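Side-chain contacts in hypothetical protein VC1899 (Vibrio cholerae, PDB 1XMX), which is of unknown function but carries a Card1-like endonuclease domain of the PDDEXK clan and may bind nucleic acid: residues A[37-40]-A[41-44]; A[140-143]-A[144-148]; A[174-177]-A[178-181]; A[206-209]-A[210-214]; A[251-254]-A[255-259]. All blocks are in the same frame, centred on the assembly; numbering follows the deposited sequence.

Interaction 1: residues A[37-40]-A[41-44]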
loop_
_atom_site.group_PDB
_atom_site.type_symbol
_atom_site.label_atom_id
_atom_site.label_comp_id
_atom_site.label_asym_id
_atom_site.label_seq_id
_atom_site.Cartn_x
_atom_site.Cartn_y
_atom_site.Cartn_z
ATOM N N HIS A 37 6.622 -7.956 26.910
ATOM C CA HIS A 37 6.166 -6.646 27.329
ATOM C C HIS A 37 6.418 -5.535 26.328
ATOM O O HIS A 37 5.542 -4.693 26.124
ATOM C CB HIS A 37 6.622 -6.248 28.731
ATOM C CG HIS A 37 6.046 -4.937 29.162
ATOM N ND1 HIS A 37 4.693 -4.766 29.415
ATOM C CD2 HIS A 37 6.613 -3.715 29.322
ATOM C CE1 HIS A 37 4.455 -3.501 29.715
ATOM N NE2 HIS A 37 5.605 -2.845 29.689
ATOM N N THR A 38 7.575 -5.539 25.662
ATOM C CA THR A 38 7.897 -4.506 24.699
ATOM C C THR A 38 6.980 -4.564 23.437
ATOM O O THR A 38 7.037 -3.700 22.609
ATOM C CB THR A 38 9.366 -4.560 24.210
ATOM O OG1 THR A 38 9.496 -5.608 23.249
ATOM C CG2 THR A 38 10.348 -4.752 25.352
ATOM N N GLN A 39 6.154 -5.576 23.299
ATOM C CA GLN A 39 5.276 -5.649 22.149
ATOM C C GLN A 39 3.843 -5.157 22.470
ATOM O O GLN A 39 2.938 -5.292 21.640
ATOM C CB GLN A 39 5.259 -7.093 21.631
ATOM C CG GLN A 39 6.591 -7.465 21.051
ATOM C CD GLN A 39 6.632 -8.894 20.603
ATOM O OE1 GLN A 39 6.302 -9.797 21.384
ATOM N NE2 GLN A 39 6.978 -9.120 19.339
ATOM N N THR A 40 3.650 -4.599 23.662
ATOM C CA THR A 40 2.386 -3.953 24.056
ATOM C C THR A 40 1.878 -2.949 22.987
ATOM O O THR A 40 0.667 -2.859 22.681
ATOM C CB THR A 40 2.589 -3.182 25.407
ATOM O OG1 THR A 40 2.914 -4.104 26.444
ATOM C CG2 THR A 40 1.319 -2.428 25.789
ATOM N N VAL A 41 2.801 -2.199 22.401
ATOM C CA VAL A 41 2.388 -1.170 21.420
ATOM C C VAL A 41 1.841 -1.817 20.109
ATOM O O VAL A 41 0.821 -1.386 19.582
ATOM C CB VAL A 41 3.512 -0.131 21.181
ATOM C CG1 VAL A 41 4.773 -0.851 20.606
ATOM C CG2 VAL A 41 2.988 1.038 20.285
ATOM N N ILE A 42 2.513 -2.879 19.624
ATOM C CA ILE A 42 2.045 -3.648 18.494
ATOM C C ILE A 42 0.658 -4.187 18.826
ATOM O O ILE A 42 -0.292 -4.025 18.039
ATOM C CB ILE A 42 3.008 -4.832 18.116
ATOM C CG1 ILE A 42 4.436 -4.314 17.822
ATOM C CG2 ILE A 42 2.503 -5.547 16.889
ATOM C CD1 ILE A 42 5.501 -5.434 17.780
ATOM N N TYR A 43 0.509 -4.800 19.994
ATOM C CA TYR A 43 -0.807 -5.193 20.475
ATOM C C TYR A 43 -1.917 -4.106 20.391
ATOM O O TYR A 43 -3.040 -4.394 19.951
ATOM C CB TYR A 43 -0.738 -5.770 21.879
ATOM C CG TYR A 43 -2.106 -5.914 22.545
ATOM C CD1 TYR A 43 -3.018 -6.905 22.138
ATOM C CD2 TYR A 43 -2.495 -5.053 23.573
ATOM C CE1 TYR A 43 -4.310 -7.041 22.771
ATOM C CE2 TYR A 43 -3.725 -5.187 24.210
ATOM C CZ TYR A 43 -4.647 -6.178 23.788
ATOM O OH TYR A 43 -5.888 -6.323 24.453
ATOM N N GLN A 44 -1.622 -2.919 20.897
ATOM C CA GLN A 44 -2.528 -1.795 20.888
ATOM C C GLN A 44 -2.936 -1.435 19.438
ATOM O O GLN A 44 -4.125 -1.219 19.160
ATOM C CB GLN A 44 -1.913 -0.602 21.624
ATOM C CG GLN A 44 -1.713 -0.864 23.135
ATOM C CD GLN A 44 -0.883 0.240 23.829
ATOM O OE1 GLN A 44 -0.371 1.157 23.188
ATOM N NE2 GLN A 44 -0.753 0.133 25.136
HETATM O O HOH W 1 5.664 -1.609 23.959
#

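Interaction 2: residues A[140-143]-A[144-148]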
loop_
_atom_site.group_PDB
_atom_site.type_symbol
_atom_site.label_atom_id
_atom_site.label_comp_id
_atom_site.label_asym_id
_atom_site.label_seq_id
_atom_site.Cartn_x
_atom_site.Cartn_y
_atom_site.Cartn_z
ATOM N N ASP A 140 -9.800 -10.829 0.954
ATOM C CA ASP A 140 -9.058 -9.596 0.820
ATOM C C ASP A 140 -9.899 -8.456 1.356
ATOM O O ASP A 140 -10.684 -7.879 0.633
ATOM C CB ASP A 140 -8.727 -9.391 -0.666
ATOM C CG ASP A 140 -7.809 -10.503 -1.206
ATOM O OD1 ASP A 140 -6.980 -10.902 -0.394
ATOM O OD2 ASP A 140 -7.938 -10.985 -2.375
ATOM N N ARG A 141 -9.725 -8.130 2.632
ATOM C CA ARG A 141 -10.613 -7.225 3.375
ATOM C C ARG A 141 -9.898 -6.045 4.025
ATOM O O ARG A 141 -10.448 -4.953 4.131
ATOM C CB ARG A 141 -11.310 -7.999 4.500
ATOM C CG ARG A 141 -12.206 -9.177 4.030
ATOM C CD ARG A 141 -13.291 -8.712 3.164
ATOM N NE ARG A 141 -14.139 -9.848 2.812
ATOM C CZ ARG A 141 -15.181 -9.782 1.993
ATOM N NH1 ARG A 141 -15.485 -8.630 1.405
ATOM N NH2 ARG A 141 -15.910 -10.881 1.760
ATOM N N ILE A 142 -8.702 -6.273 4.535
ATOM C CA ILE A 142 -7.910 -5.210 5.174
ATOM C C ILE A 142 -7.697 -4.009 4.241
ATOM O O ILE A 142 -7.547 -4.153 3.011
ATOM C CB ILE A 142 -6.569 -5.792 5.740
ATOM C CG1 ILE A 142 -6.025 -4.940 6.896
ATOM C CG2 ILE A 142 -5.513 -6.051 4.639
ATOM C CD1 ILE A 142 -4.592 -5.216 7.129
ATOM N N THR A 143 -7.747 -2.799 4.817
ATOM C CA THR A 143 -7.570 -1.584 4.041
ATOM C C THR A 143 -6.177 -1.024 4.205
ATOM O O THR A 143 -5.436 -1.447 5.070
ATOM C CB THR A 143 -8.519 -0.516 4.531
ATOM O OG1 THR A 143 -8.202 -0.248 5.907
ATOM C CG2 THR A 143 -9.939 -0.991 4.378
ATOM N N ILE A 144 -5.825 -0.053 3.363
ATOM C CA ILE A 144 -4.579 0.769 3.518
ATOM C C ILE A 144 -4.485 1.409 4.902
ATOM O O ILE A 144 -3.418 1.428 5.523
ATOM C CB ILE A 144 -4.521 1.913 2.456
ATOM C CG1 ILE A 144 -4.501 1.329 1.050
ATOM C CG2 ILE A 144 -3.283 2.869 2.719
ATOM C CD1 ILE A 144 -5.024 2.231 -0.059
ATOM N N ALA A 145 -5.606 1.931 5.382
ATOM C CA ALA A 145 -5.656 2.630 6.662
ATOM C C ALA A 145 -5.268 1.702 7.762
ATOM O O ALA A 145 -4.493 2.075 8.662
ATOM C CB ALA A 145 -7.020 3.157 6.889
ATOM N N ASP A 146 -5.792 0.471 7.684
ATOM C CA ASP A 146 -5.533 -0.588 8.673
ATOM C C ASP A 146 -4.112 -1.002 8.617
ATOM O O ASP A 146 -3.481 -1.252 9.674
ATOM C CB ASP A 146 -6.324 -1.806 8.318
ATOM C CG ASP A 146 -7.730 -1.688 8.738
ATOM O OD1 ASP A 146 -7.991 -0.806 9.622
ATOM O OD2 ASP A 146 -8.556 -2.465 8.185
ATOM N N TYR A 147 -3.605 -1.084 7.383
ATOM C CA TYR A 147 -2.218 -1.454 7.161
ATOM C C TYR A 147 -1.286 -0.459 7.802
ATOM O O TYR A 147 -0.335 -0.849 8.470
ATOM C CB TYR A 147 -1.899 -1.494 5.669
ATOM C CG TYR A 147 -1.383 -2.854 5.275
ATOM C CD1 TYR A 147 -0.083 -3.231 5.560
ATOM C CD2 TYR A 147 -2.210 -3.781 4.644
ATOM C CE1 TYR A 147 0.389 -4.484 5.210
ATOM C CE2 TYR A 147 -1.744 -5.058 4.286
ATOM C CZ TYR A 147 -0.440 -5.379 4.563
ATOM O OH TYR A 147 0.043 -6.608 4.229
ATOM N N LEU A 148 -1.547 0.835 7.614
ATOM C CA LEU A 148 -0.682 1.826 8.216
ATOM C C LEU A 148 -0.721 1.758 9.731
ATOM O O LEU A 148 0.342 1.850 10.376
ATOM C CB LEU A 148 -0.964 3.238 7.708
ATOM C CG LEU A 148 -0.814 3.399 6.182
ATOM C CD1 LEU A 148 -1.316 4.743 5.711
ATOM C CD2 LEU A 148 0.613 3.205 5.734
HETATM O O HOH W 2 -10.208 1.103 7.721
#

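Interaction 3: residues A[174-177]-A[178-181]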
loop_
_atom_site.group_PDB
_atom_site.type_symbol
_atom_site.label_atom_id
_atom_site.label_comp_id
_atom_site.label_asym_id
_atom_site.label_seq_id
_atom_site.Cartn_x
_atom_site.Cartn_y
_atom_site.Cartn_z
ATOM N N GLY A 174 -4.666 12.438 -19.619
ATOM C CA GLY A 174 -3.532 11.666 -19.119
ATOM C C GLY A 174 -3.126 10.545 -20.047
ATOM O O GLY A 174 -1.944 10.343 -20.267
ATOM N N GLU A 175 -4.105 9.801 -20.559
ATOM C CA GLU A 175 -3.872 8.742 -21.568
ATOM C C GLU A 175 -3.060 9.298 -22.777
ATOM O O GLU A 175 -2.139 8.651 -23.292
ATOM C CB GLU A 175 -5.207 8.218 -22.147
ATOM C CG GLU A 175 -6.097 7.228 -21.348
ATOM C CD GLU A 175 -7.283 6.660 -22.255
ATOM O OE1 GLU A 175 -7.997 7.450 -22.928
ATOM O OE2 GLU A 175 -7.522 5.419 -22.330
ATOM N N ARG A 176 -3.450 10.476 -23.254
ATOM C CA ARG A 176 -2.812 11.047 -24.427
ATOM C C ARG A 176 -1.398 11.363 -24.121
ATOM O O ARG A 176 -0.531 11.148 -24.940
ATOM C CB ARG A 176 -3.439 12.376 -24.868
ATOM C CG ARG A 176 -4.952 12.415 -25.101
ATOM C CD ARG A 176 -5.399 11.427 -26.073
ATOM N NE ARG A 176 -4.784 11.518 -27.398
ATOM C CZ ARG A 176 -4.038 10.542 -27.940
ATOM N NH1 ARG A 176 -3.766 9.408 -27.247
ATOM N NH2 ARG A 176 -3.550 10.702 -29.173
ATOM N N TRP A 177 -1.190 11.980 -22.973
ATOM C CA TRP A 177 0.157 12.419 -22.621
ATOM C C TRP A 177 1.021 11.174 -22.336
ATOM O O TRP A 177 2.144 11.097 -22.796
ATOM C CB TRP A 177 0.129 13.389 -21.447
ATOM C CG TRP A 177 -0.572 14.752 -21.791
ATOM C CD1 TRP A 177 -1.007 15.179 -23.033
ATOM C CD2 TRP A 177 -0.891 15.821 -20.866
ATOM N NE1 TRP A 177 -1.565 16.445 -22.930
ATOM C CE2 TRP A 177 -1.517 16.855 -21.615
ATOM C CE3 TRP A 177 -0.715 15.995 -19.479
ATOM C CZ2 TRP A 177 -1.963 18.052 -21.028
ATOM C CZ3 TRP A 177 -1.172 17.206 -18.874
ATOM C CH2 TRP A 177 -1.775 18.217 -19.663
ATOM N N ALA A 178 0.449 10.182 -21.646
ATOM C CA ALA A 178 1.220 8.983 -21.272
ATOM C C ALA A 178 1.628 8.222 -22.527
ATOM O O ALA A 178 2.696 7.648 -22.612
ATOM C CB ALA A 178 0.387 8.081 -20.355
ATOM N N SER A 179 0.755 8.188 -23.504
ATOM C CA SER A 179 1.003 7.337 -24.671
ATOM C C SER A 179 1.869 8.006 -25.754
ATOM O O SER A 179 2.275 7.351 -26.699
ATOM C CB SER A 179 -0.337 6.849 -25.269
ATOM O OG SER A 179 -0.952 7.902 -26.001
ATOM N N ASN A 180 2.118 9.309 -25.613
ATOM C CA ASN A 180 3.029 10.039 -26.472
ATOM C C ASN A 180 4.054 10.698 -25.571
ATOM O O ASN A 180 4.395 11.853 -25.779
ATOM C CB ASN A 180 2.251 11.137 -27.212
ATOM C CG ASN A 180 1.250 10.565 -28.171
ATOM O OD1 ASN A 180 1.623 9.907 -29.118
ATOM N ND2 ASN A 180 -0.035 10.765 -27.905
ATOM N N ALA A 181 4.500 9.993 -24.547
ATOM C CA ALA A 181 5.324 10.622 -23.497
ATOM C C ALA A 181 6.667 11.206 -23.972
ATOM O O ALA A 181 7.084 12.287 -23.527
ATOM C CB ALA A 181 5.548 9.658 -22.326
#

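Interaction 4: residues A[206-209]-A[210-214]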
loop_
_atom_site.group_PDB
_atom_site.type_symbol
_atom_site.label_atom_id
_atom_site.label_comp_id
_atom_site.label_asym_id
_atom_site.label_seq_id
_atom_site.Cartn_x
_atom_site.Cartn_y
_atom_site.Cartn_z
ATOM N N VAL A 206 -1.193 33.018 -16.210
ATOM C CA VAL A 206 0.212 33.239 -16.430
ATOM C C VAL A 206 0.388 33.622 -17.903
ATOM O O VAL A 206 -0.224 33.039 -18.812
ATOM C CB VAL A 206 1.090 31.989 -16.033
ATOM C CG1 VAL A 206 0.696 30.717 -16.854
ATOM C CG2 VAL A 206 2.583 32.274 -16.187
ATOM N N GLU A 207 1.143 34.682 -18.130
ATOM C CA GLU A 207 1.442 35.138 -19.502
ATOM C C GLU A 207 2.727 34.465 -19.962
ATOM O O GLU A 207 3.743 34.485 -19.260
ATOM C CB GLU A 207 1.636 36.656 -19.554
ATOM C CG GLU A 207 1.438 37.251 -20.998
ATOM C CD GLU A 207 1.640 38.785 -21.028
ATOM O OE1 GLU A 207 2.343 39.323 -20.132
ATOM O OE2 GLU A 207 1.082 39.441 -21.957
ATOM N N LEU A 208 2.670 33.867 -21.132
ATOM C CA LEU A 208 3.837 33.208 -21.709
ATOM C C LEU A 208 4.726 34.237 -22.394
ATOM O O LEU A 208 4.214 35.212 -23.041
ATOM C CB LEU A 208 3.373 32.157 -22.731
ATOM C CG LEU A 208 2.874 30.792 -22.202
ATOM C CD1 LEU A 208 1.663 30.846 -21.264
ATOM C CD2 LEU A 208 2.605 29.871 -23.341
ATOM N N SER A 209 6.041 34.023 -22.302
ATOM C CA SER A 209 6.985 34.871 -23.047
ATOM C C SER A 209 6.763 34.631 -24.513
ATOM O O SER A 209 6.089 33.668 -24.876
ATOM C CB SER A 209 8.419 34.489 -22.710
ATOM O OG SER A 209 8.640 33.110 -23.008
ATOM N N ASP A 210 7.338 35.446 -25.384
ATOM C CA ASP A 210 7.142 35.186 -26.805
ATOM C C ASP A 210 7.851 33.905 -27.243
ATOM O O ASP A 210 7.407 33.221 -28.179
ATOM C CB ASP A 210 7.599 36.357 -27.668
ATOM C CG ASP A 210 6.853 37.617 -27.348
ATOM O OD1 ASP A 210 5.611 37.643 -27.531
ATOM O OD2 ASP A 210 7.507 38.580 -26.888
ATOM N N LYS A 211 8.986 33.614 -26.614
ATOM C CA LYS A 211 9.646 32.370 -26.884
ATOM C C LYS A 211 8.714 31.171 -26.529
ATOM O O LYS A 211 8.463 30.300 -27.383
ATOM C CB LYS A 211 10.966 32.316 -26.139
ATOM C CG LYS A 211 11.840 31.161 -26.585
ATOM C CD LYS A 211 13.248 31.228 -26.032
ATOM C CE LYS A 211 13.907 32.611 -26.222
ATOM N NZ LYS A 211 15.364 32.639 -25.768
ATOM N N GLN A 212 8.167 31.149 -25.301
ATOM C CA GLN A 212 7.238 30.086 -24.902
ATOM C C GLN A 212 6.055 29.917 -25.852
ATOM O O GLN A 212 5.566 28.780 -26.075
ATOM C CB GLN A 212 6.736 30.293 -23.466
ATOM C CG GLN A 212 7.798 29.969 -22.414
ATOM C CD GLN A 212 7.464 30.546 -21.056
ATOM O OE1 GLN A 212 6.822 31.586 -20.939
ATOM N NE2 GLN A 212 7.871 29.860 -20.023
ATOM N N GLN A 213 5.575 31.037 -26.397
ATOM C CA GLN A 213 4.447 31.015 -27.334
ATOM C C GLN A 213 4.787 30.349 -28.669
ATOM O O GLN A 213 3.882 29.886 -29.377
ATOM C CB GLN A 213 3.927 32.439 -27.596
ATOM C CG GLN A 213 3.363 33.075 -26.330
ATOM C CD GLN A 213 2.851 34.481 -26.554
ATOM O OE1 GLN A 213 3.184 35.395 -25.799
ATOM N NE2 GLN A 213 2.053 34.664 -27.589
ATOM N N GLY A 214 6.073 30.282 -29.017
ATOM C CA GLY A 214 6.472 29.611 -30.247
ATOM C C GLY A 214 6.853 28.129 -30.062
ATOM O O GLY A 214 7.187 27.458 -31.027
HETATM O O HOH W 3 6.313 32.982 -18.584
#

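Interaction 5: residues A[251-254]-A[255-259]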
loop_
_atom_site.group_PDB
_atom_site.type_symbol
_atom_site.label_atom_id
_atom_site.label_comp_id
_atom_site.label_asym_id
_atom_site.label_seq_id
_atom_site.Cartn_x
_atom_site.Cartn_y
_atom_site.Cartn_z
ATOM N N GLY A 251 1.915 18.386 -12.953
ATOM C CA GLY A 251 2.524 17.053 -12.941
ATOM C C GLY A 251 1.695 15.989 -12.243
ATOM O O GLY A 251 1.992 14.801 -12.340
ATOM N N GLU A 252 0.650 16.405 -11.531
ATOM C CA GLU A 252 -0.257 15.438 -10.885
ATOM C C GLU A 252 -1.085 14.649 -11.873
ATOM O O GLU A 252 -1.787 13.746 -11.464
ATOM C CB GLU A 252 -1.201 16.137 -9.928
ATOM C CG GLU A 252 -0.495 17.012 -8.915
ATOM C CD GLU A 252 -1.262 17.033 -7.616
ATOM O OE1 GLU A 252 -2.350 16.397 -7.600
ATOM O OE2 GLU A 252 -0.785 17.683 -6.633
ATOM N N TRP A 253 -1.017 14.997 -13.171
ATOM C CA TRP A 253 -1.697 14.214 -14.200
ATOM C C TRP A 253 -1.330 12.703 -14.192
ATOM O O TRP A 253 -2.158 11.844 -14.508
ATOM C CB TRP A 253 -1.449 14.808 -15.599
ATOM C CG TRP A 253 -0.064 14.660 -16.095
ATOM C CD1 TRP A 253 0.942 15.548 -15.934
ATOM C CD2 TRP A 253 0.494 13.546 -16.836
ATOM N NE1 TRP A 253 2.082 15.078 -16.521
ATOM C CE2 TRP A 253 1.845 13.852 -17.075
ATOM C CE3 TRP A 253 -0.028 12.343 -17.337
ATOM C CZ2 TRP A 253 2.677 13.025 -17.798
ATOM C CZ3 TRP A 253 0.815 11.495 -18.036
ATOM C CH2 TRP A 253 2.142 11.836 -18.267
ATOM N N LEU A 254 -0.078 12.386 -13.876
ATOM C CA LEU A 254 0.425 11.023 -14.040
ATOM C C LEU A 254 -0.059 10.149 -12.896
ATOM O O LEU A 254 -0.382 8.982 -13.086
ATOM C CB LEU A 254 1.946 11.028 -14.086
ATOM C CG LEU A 254 2.543 9.625 -14.180
ATOM C CD1 LEU A 254 2.120 8.834 -15.454
ATOM C CD2 LEU A 254 4.053 9.751 -14.112
ATOM N N GLU A 255 -0.117 10.703 -11.700
ATOM C CA GLU A 255 -0.605 9.925 -10.535
ATOM C C GLU A 255 -2.141 9.787 -10.627
ATOM O O GLU A 255 -2.701 8.809 -10.189
ATOM C CB GLU A 255 -0.181 10.565 -9.218
ATOM C CG GLU A 255 -0.616 12.054 -9.085
ATOM C CD GLU A 255 -0.047 12.733 -7.849
ATOM O OE1 GLU A 255 0.939 12.242 -7.258
ATOM O OE2 GLU A 255 -0.551 13.782 -7.453
ATOM N N THR A 256 -2.808 10.822 -11.104
ATOM C CA THR A 256 -4.231 10.770 -11.370
ATOM C C THR A 256 -4.608 9.690 -12.381
ATOM O O THR A 256 -5.590 8.980 -12.174
ATOM C CB THR A 256 -4.709 12.134 -11.929
ATOM O OG1 THR A 256 -4.449 13.151 -10.958
ATOM C CG2 THR A 256 -6.212 12.104 -12.167
ATOM N N LEU A 257 -3.854 9.613 -13.488
ATOM C CA LEU A 257 -3.971 8.568 -14.512
ATOM C C LEU A 257 -3.708 7.163 -13.907
ATOM O O LEU A 257 -4.462 6.204 -14.145
ATOM C CB LEU A 257 -2.980 8.833 -15.660
ATOM C CG LEU A 257 -2.868 7.679 -16.677
ATOM C CD1 LEU A 257 -4.116 7.502 -17.541
ATOM C CD2 LEU A 257 -1.612 7.895 -17.511
ATOM N N VAL A 258 -2.640 7.042 -13.120
ATOM C CA VAL A 258 -2.349 5.762 -12.518
ATOM C C VAL A 258 -3.470 5.363 -11.545
ATOM O O VAL A 258 -3.915 4.222 -11.540
ATOM C CB VAL A 258 -1.022 5.734 -11.766
ATOM C CG1 VAL A 258 -0.910 4.375 -10.972
ATOM C CG2 VAL A 258 0.162 5.970 -12.758
ATOM N N HIS A 259 -3.932 6.287 -10.729
ATOM C CA HIS A 259 -5.031 5.972 -9.850
ATOM C C HIS A 259 -6.289 5.543 -10.628
ATOM O O HIS A 259 -6.958 4.575 -10.276
ATOM C CB HIS A 259 -5.307 7.151 -8.949
ATOM C CG HIS A 259 -6.459 6.953 -8.024
ATOM N ND1 HIS A 259 -6.418 6.075 -6.951
ATOM C CD2 HIS A 259 -7.686 7.530 -8.003
ATOM C CE1 HIS A 259 -7.563 6.141 -6.296
ATOM N NE2 HIS A 259 -8.347 7.014 -6.913
HETATM O O HOH W 4 2.063 12.726 -10.735
#

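Interaction 1: residues A[37-40]-A[41-44]
Near -65° for both, the first torsions of Thr40 and Gln44 set how these two residues meet one turn apart. At chi1 -63° the threonine sends CG2 anti to its own N, and at chi1 -66° the extended glutamine chain crosses the threonine at a slant. Gln44 CG comes to 3.1 Å from Thr40 O, while Gln44 NE2 approaches Thr40 CG2 to 3.4 Å, the amide nitrogen lying against a methyl. The same Thr40 rotamer turns OG1 toward the preceding turn, where it donates to His37 O over 2.7 Å, in the carbonyl plane and on a lone pair; Thr40 N shares that acceptor. Gln39 is the N-cap residue: its O receives Tyr43 N at 3.0 Å, an almost straight bond (177° at the hydrogen). Its side chain lies alongside Ile42, with CG 4.0 Å from Ile42 CD1, and its OE1 accepts from Asp36 N. Tyr43 has Thr40 O at its ring edge. Helix 40-52 is the connection of a beta-alpha-beta crossover between the parallel, adjacent strands 30-35 and 56-61; Tyr43 meets Phe59 of the latter strand, which Thr40 also touches.

Interaction 2: residues A[140-143]-A[144-148]
Thr143 and Asp146 form a capping box at the start of helix 144-150. Asp146 N donates to Thr143 OG1 at 3.1 Å with 157° at the hydrogen. With chi1 at 61°, OG1 lies between the threonine's own N and C, the position from which it can face the first turn. The return bond, from Thr143 N to Asp146 OD2, is nearly straight at 174° but long at 3.5 Å, and therefore weak. A backbone bond from Tyr147 N to Thr143 O (3.0 Å) begins the regular helical pattern, and a water joins Thr143 OG1 at 3.0 Å. The apolar contacts belong to Ile142: CG1 meets Asp146 CB at 3.5 Å, and CD1 meets Tyr147 CD2 at 3.7 Å, the Ile142 and Tyr147 side chains crossing at about a right angle. Val299 of strand 288-300 touches both Ile142 and Tyr147, whose OH bonds to Asn302 O. Asp146 OD2 has a stronger partner in the salt bridge to Arg53. A carboxylate buried beside the N-terminal end of a helix, with an arginine in reach, would probably be stabilised in its ionised form by both.

Interaction 3: residues A[174-177]-A[178-181]
Arg176 and Asn180 run side by side and point the same way, yet their flat ends are turned almost perpendicular, the guanidinium and amide planes being 80° apart. Asn180 ND2 sits over one face of the guanidinium, 3.7 Å from Arg176 NH2, so a single nitrogen, not the flat of the amide, meets the guanidinium face. Three successive bends, chi1 to chi3 all between -53° and -58°, curl the arginine back over the turn and bring its head to this place. The amide is fixed by a different atom of the same residue: ND2 donates to Arg176 O at 3.0 Å, on a lone pair and in the carbonyl plane, although the acceptor lies somewhat out of the amide's own plane.

These groups lie near the C-terminal end of helix 164-179, where the backbone pattern weakens. Ala178 N still reaches Gly174 O at 2.8 Å, but Asn180 N divides itself between two weak bonds of 3.3 Å each, to Arg176 O and to Trp177 O. The Asn180 side chain thus adds a third link to the carbonyls of this turn. Ser179 does likewise one residue earlier: OG donates to Glu175 O at 3.1 Å and Ser179 N at 2.9 Å, the two donors arriving from opposite faces of the carbonyl plane.

Trp177 turns from this polar side into the interior. Its ring meets Trp253 of helix 243-266 edge-to-face, NE1 bonds to Asp224 OD2, and leucines of helices 181-201 and 216-227 pack against it.

Interaction 4: residues A[206-209]-A[210-214]
Ser209 and Gln212 exchange hydrogen bonds in a capping box at the start of the short helix 210-213. Ser209 OG accepts from Gln212 N at 3.1 Å, with 167° at the hydrogen. In return Ser209 N donates to Gln212 OE1 at 2.9 Å and 165°, meeting the amide oxygen on a lone pair and in its carbonyl plane. The glutamine's first torsion (chi1 -74°) directs the chain back toward Ser209, and its extended run carries OE1 as far as Ser209 N. A backbone bond from Gln213 N to Ser209 O, 3.1 Å, supplements the box. One water donates both to Glu207 O and, at 2.8 Å, to Gln212 OE1, bridging strand 205-207 to the helix.

Van der Waals contacts fall on Leu208, whose CB lies 3.7 Å from Gln213 CG and 3.9 Å from Gln212 CB; its side chain crosses that of Gln212 at about a right angle. Beyond, Leu208 packs on Leu194, Leu218 and Leu222, anchoring the turn to helices 181-201 and 216-227.

Chemically, the second member of this box is a neutral amide rather than a carboxylate: the cap is made without a full charge, and the donors from Ser209 N and the water fix which way the Gln212 amide faces.

Interaction 5: residues A[251-254]-A[255-259]
Leu254 and Val258 meet most tightly where a methyl presses on a carbonyl: Val258 CG2 lies only 3.1 Å from Leu254 O, while Val258 N donates to that same oxygen at 3.0 Å. Leu257 CB is similarly close to Trp253 O, at 3.3 Å. The side-chain ends are spaced more widely, Leu254 CD1 to Val258 CG2 and Trp253 CZ3 to Leu257 CD2 both being 4.4 Å. Leu254 CB also sits over the centre of the indole of Trp253, 3.9 Å above its plane. Leu257 is also touched by Tyr171 and Leu371, and Val258 by Cys309 and Ile307 of strand 303-310.

The turn belongs to helix 243-266, which leads into the antiparallel strands 272-276, 279-285 and 288-300 and then strand 303-310, a succession consistent with the core of a PDDEXK nuclease.

The more open side is limited to the partly exposed Glu252 and Thr256. Thr256 OG1 donates to Glu252 O at 2.8 Å, from above the carbonyl plane, and Thr256 N reaches it from the opposite face; the Thr256 side chain lies about 3 Å from a bound formic acid, probably from the crystallisation liquor. Glu255 is buried, although it meets Glu252: its CG is placed between the residue's own N and C (chi1 55°), and its extended chain carries the carboxylate across that of Glu252. The like-charged oxygens Glu252 OE1 and Glu255 OE2 come within 3.2 Å, their carboxylate planes 72° apart, and Asn278 ND2 donates to Glu255 OE2. A water bridges Gly251 O and Glu255 N, adding a link beside the helix's own bonds.

In the fold
From the N terminus the five contacts follow in series, none nesting within or crossing another, and each closes a turn of adjoining residues rather than a long loop. Interaction 1 starts helix 40-52 in the N-terminal sheet domain. Interaction 2, with its centre about 19 Å away, starts helix 144-150, where the chain passes toward the sheet containing strand 288-300. Interaction 3 lies at the end of helix 164-179. Interaction 4 links strand 205-207 to helix 210-213 far from the chain's centre, and interaction 5 lies within helix 243-266. Interactions 3 and 5 alone touch: Ala178 CB lies 3.5 Å from Leu257 CD2, so helices 164-179 and 243-266 pack together there.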